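PDB 5N4B: prolyl oligopeptidase from Galerina marginata, which cleaves peptide bonds after proline and macrocyclises a toxin precursor peptide in the biosynthesis of amanitins. Local coordinates for residues F151-Y160 against T171-S179. The protein carries 1 engineered substitution. Residues are numbered along the deposited sequence; the frame is centred on the assembly and turned at random.
Sequences FSPDGKFFAY and TIYVRSTSS
Tyr160 lies across the neighbouring strand so that Tyr173 CB sits over one face of its ring, 3.6 Å from CZ, in a CH-pi contact. Its CG is wedged between backbone N and carbonyl carbon (chi1 53°), which swings the phenol toward 171-176. There Arg175 NH1 donates to Tyr160 OH at 2.9 Å, almost within the guanidinium plane. The same guanidinium grips Ser179 O side-on with NE (2.8 Å) and NH2, while NH1 also forms a salt bridge to Asp191. On the other face of the sheet, Val174 CG1 meets Phe157 CD1 at 3.9 Å, and Ala159 packs against Ile172 and Val174; Phe215 of strand 214-219 touches Ala159, Ile172 and Val174. Paired backbone bonds between Phe158 and Arg175 and between Tyr160 and Tyr173 set this antiparallel register. Past the strand end, Thr177 N donates to Lys156 O at 3.0 Å. The turn from Ser152 to Gly155, ahead of strand 157-160, is shaped by Asp154 OD1, which takes Ser152 OG and Lys156 N from opposite faces of its carboxylate. These are the two middle strands of a four-stranded propeller blade; with Tyr160 OH and Ser179 O both in its plane, the Arg175 guanidinium is held against rotation and ties that pair to the turn after it, its charge probably balanced by Asp191.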
loop_
_atom_site.group_PDB
_atom_site.type_symbol
_atom_site.label_atom_id
_atom_site.label_comp_id
_atom_site.label_asym_id
_atom_site.label_seq_id
_atom_site.Cartn_x
_atom_site.Cartn_y
_atom_site.Cartn_z
ATOM N N PHE A 151 7.792 1.291 -19.484
ATOM C CA PHE A 151 8.467 1.370 -20.774
ATOM C C PHE A 151 8.461 0.006 -21.451
ATOM O O PHE A 151 8.574 -1.043 -20.811
ATOM C CB PHE A 151 9.917 1.780 -20.584
ATOM C CG PHE A 151 10.123 3.234 -20.259
ATOM C CD1 PHE A 151 10.082 4.223 -21.222
ATOM C CD2 PHE A 151 10.409 3.586 -18.958
ATOM C CE1 PHE A 151 10.326 5.551 -20.902
ATOM C CE2 PHE A 151 10.682 4.940 -18.666
ATOM C CZ PHE A 151 10.613 5.894 -19.650
ATOM N N SER A 152 8.423 0.034 -22.781
ATOM C CA SER A 152 8.566 -1.185 -23.552
ATOM C C SER A 152 9.991 -1.732 -23.431
ATOM O O SER A 152 10.946 -0.984 -23.180
ATOM C CB SER A 152 8.218 -0.961 -25.010
ATOM O OG SER A 152 9.038 0.029 -25.596
ATOM N N PRO A 153 10.146 -3.047 -23.622
ATOM C CA PRO A 153 11.463 -3.662 -23.495
ATOM C C PRO A 153 12.481 -3.070 -24.437
ATOM O O PRO A 153 13.654 -2.954 -24.096
ATOM C CB PRO A 153 11.166 -5.142 -23.791
ATOM C CG PRO A 153 9.784 -5.337 -23.512
ATOM C CD PRO A 153 9.071 -4.045 -23.726
ATOM N N ASP A 154 12.070 -2.647 -25.639
ATOM C CA ASP A 154 12.992 -2.056 -26.605
ATOM C C ASP A 154 13.269 -0.591 -26.346
ATOM O O ASP A 154 14.059 0.003 -27.096
ATOM C CB ASP A 154 12.510 -2.316 -28.030
ATOM C CG ASP A 154 11.251 -1.586 -28.424
ATOM O OD1 ASP A 154 10.746 -0.800 -27.631
ATOM O OD2 ASP A 154 10.792 -1.780 -29.600
ATOM N N GLY A 155 12.632 0.005 -25.349
ATOM C CA GLY A 155 12.900 1.376 -25.007
ATOM C C GLY A 155 12.270 2.387 -25.920
ATOM O O GLY A 155 12.585 3.578 -25.774
ATOM N N LYS A 156 11.442 1.971 -26.878
ATOM C CA LYS A 156 10.862 2.892 -27.852
ATOM C C LYS A 156 9.579 3.536 -27.393
ATOM O O LYS A 156 9.250 4.614 -27.888
ATOM C CB LYS A 156 10.621 2.170 -29.190
ATOM C CG LYS A 156 11.958 1.735 -29.816
ATOM C CD LYS A 156 11.812 1.012 -31.185
ATOM C CE LYS A 156 11.402 1.972 -32.315
ATOM N NZ LYS A 156 11.361 1.287 -33.669
ATOM N N PHE A 157 8.834 2.919 -26.459
ATOM C CA PHE A 157 7.526 3.395 -26.088
ATOM C C PHE A 157 7.390 3.430 -24.580
ATOM O O PHE A 157 8.069 2.702 -23.855
ATOM C CB PHE A 157 6.384 2.563 -26.700
ATOM C CG PHE A 157 6.285 2.721 -28.178
ATOM C CD1 PHE A 157 5.828 3.887 -28.709
ATOM C CD2 PHE A 157 6.752 1.746 -29.017
ATOM C CE1 PHE A 157 5.749 4.063 -30.086
ATOM C CE2 PHE A 157 6.669 1.925 -30.390
ATOM C CZ PHE A 157 6.191 3.064 -30.898
ATOM N N PHE A 158 6.505 4.310 -24.133
ATOM C CA PHE A 158 6.205 4.519 -22.727
ATOM C C PHE A 158 4.702 4.460 -22.572
ATOM O O PHE A 158 3.988 5.301 -23.123
ATOM C CB PHE A 158 6.744 5.881 -22.300
ATOM C CG PHE A 158 6.444 6.288 -20.862
ATOM C CD1 PHE A 158 7.069 5.641 -19.797
ATOM C CD2 PHE A 158 5.587 7.334 -20.569
ATOM C CE1 PHE A 158 6.871 6.068 -18.514
ATOM C CE2 PHE A 158 5.387 7.740 -19.272
ATOM C CZ PHE A 158 5.980 7.105 -18.258
ATOM N N ALA A 159 4.215 3.481 -21.842
ATOM C CA ALA A 159 2.790 3.344 -21.551
ATOM C C ALA A 159 2.517 3.917 -20.169
ATOM O O ALA A 159 3.309 3.709 -19.251
ATOM C CB ALA A 159 2.372 1.885 -21.604
ATOM N N TYR A 160 1.437 4.672 -20.024
ATOM C CA TYR A 160 1.177 5.344 -18.768
ATOM C C TYR A 160 -0.306 5.407 -18.489
ATOM O O TYR A 160 -1.091 5.749 -19.380
ATOM C CB TYR A 160 1.788 6.737 -18.712
ATOM C CG TYR A 160 1.435 7.662 -19.839
ATOM C CD1 TYR A 160 2.078 7.547 -21.068
ATOM C CD2 TYR A 160 0.574 8.749 -19.676
ATOM C CE1 TYR A 160 1.824 8.427 -22.114
ATOM C CE2 TYR A 160 0.333 9.653 -20.733
ATOM C CZ TYR A 160 0.999 9.472 -21.938
ATOM O OH TYR A 160 0.806 10.370 -22.992
ATOM N N THR A 171 -7.012 5.130 -17.602
ATOM C CA THR A 171 -6.865 5.043 -19.051
ATOM C C THR A 171 -5.384 4.999 -19.369
ATOM O O THR A 171 -4.595 5.801 -18.843
ATOM C CB THR A 171 -7.530 6.241 -19.754
ATOM O OG1 THR A 171 -8.908 6.278 -19.340
ATOM C CG2 THR A 171 -7.399 6.139 -21.224
ATOM N N ILE A 172 -4.991 4.043 -20.197
ATOM C CA ILE A 172 -3.590 3.879 -20.578
ATOM C C ILE A 172 -3.391 4.559 -21.913
ATOM O O ILE A 172 -4.137 4.321 -22.882
ATOM C CB ILE A 172 -3.167 2.410 -20.655
ATOM C CG1 ILE A 172 -3.423 1.696 -19.325
ATOM C CG2 ILE A 172 -1.692 2.357 -21.021
ATOM C CD1 ILE A 172 -3.243 0.165 -19.456
ATOM N N TYR A 173 -2.366 5.403 -21.962
ATOM C CA TYR A 173 -1.883 6.089 -23.145
ATOM C C TYR A 173 -0.476 5.598 -23.457
ATOM O O TYR A 173 0.183 4.968 -22.618
ATOM C CB TYR A 173 -1.882 7.635 -22.953
ATOM C CG TYR A 173 -3.256 8.167 -22.692
ATOM C CD1 TYR A 173 -4.120 8.417 -23.739
ATOM C CD2 TYR A 173 -3.709 8.363 -21.407
ATOM C CE1 TYR A 173 -5.372 8.887 -23.492
ATOM C CE2 TYR A 173 -4.985 8.829 -21.155
ATOM C CZ TYR A 173 -5.809 9.094 -22.221
ATOM O OH TYR A 173 -7.108 9.529 -21.972
ATOM N N VAL A 174 -0.035 5.843 -24.698
ATOM C CA VAL A 174 1.267 5.414 -25.158
ATOM C C VAL A 174 1.917 6.560 -25.911
ATOM O O VAL A 174 1.287 7.201 -26.774
ATOM C CB VAL A 174 1.195 4.179 -26.069
ATOM C CG1 VAL A 174 2.618 3.683 -26.475
ATOM C CG2 VAL A 174 0.365 3.073 -25.428
ATOM N N ARG A 175 3.183 6.773 -25.624
ATOM C CA ARG A 175 3.961 7.767 -26.353
ATOM C C ARG A 175 5.363 7.263 -26.639
ATOM O O ARG A 175 5.916 6.427 -25.933
ATOM C CB ARG A 175 4.050 9.137 -25.634
ATOM C CG ARG A 175 4.898 9.069 -24.363
ATOM C CD ARG A 175 4.708 10.265 -23.451
ATOM N NE ARG A 175 4.932 11.513 -24.142
ATOM C CZ ARG A 175 3.983 12.375 -24.498
ATOM N NH1 ARG A 175 2.706 12.213 -24.212
ATOM N NH2 ARG A 175 4.338 13.439 -25.186
ATOM N N SER A 176 5.945 7.774 -27.726
ATOM C CA SER A 176 7.331 7.497 -28.033
ATOM C C SER A 176 8.236 8.037 -26.937
ATOM O O SER A 176 8.014 9.134 -26.410
ATOM C CB SER A 176 7.699 8.203 -29.347
ATOM O OG SER A 176 9.111 8.087 -29.538
ATOM N N THR A 177 9.293 7.294 -26.612
ATOM C CA THR A 177 10.285 7.767 -25.672
ATOM C C THR A 177 11.061 8.982 -26.166
ATOM O O THR A 177 11.779 9.606 -25.374
ATOM C CB THR A 177 11.229 6.632 -25.244
ATOM O OG1 THR A 177 11.924 6.036 -26.366
ATOM C CG2 THR A 177 10.410 5.580 -24.555
ATOM N N SER A 178 10.969 9.280 -27.454
ATOM C CA SER A 178 11.578 10.459 -28.050
ATOM C C SER A 178 10.660 11.667 -28.027
ATOM O O SER A 178 11.026 12.703 -28.567
ATOM C CB SER A 178 11.937 10.162 -29.507
ATOM O OG SER A 178 10.765 9.999 -30.281
ATOM N N SER A 179 9.463 11.557 -27.431
ATOM C CA SER A 179 8.476 12.640 -27.412
ATOM C C SER A 179 8.178 13.010 -25.965
ATOM O O SER A 179 7.269 12.428 -25.348
ATOM C CB SER A 179 7.207 12.227 -28.150
ATOM O OG SER A 179 6.244 13.262 -28.164
HETATM O O HOH W 1 9.608 5.536 -30.427
#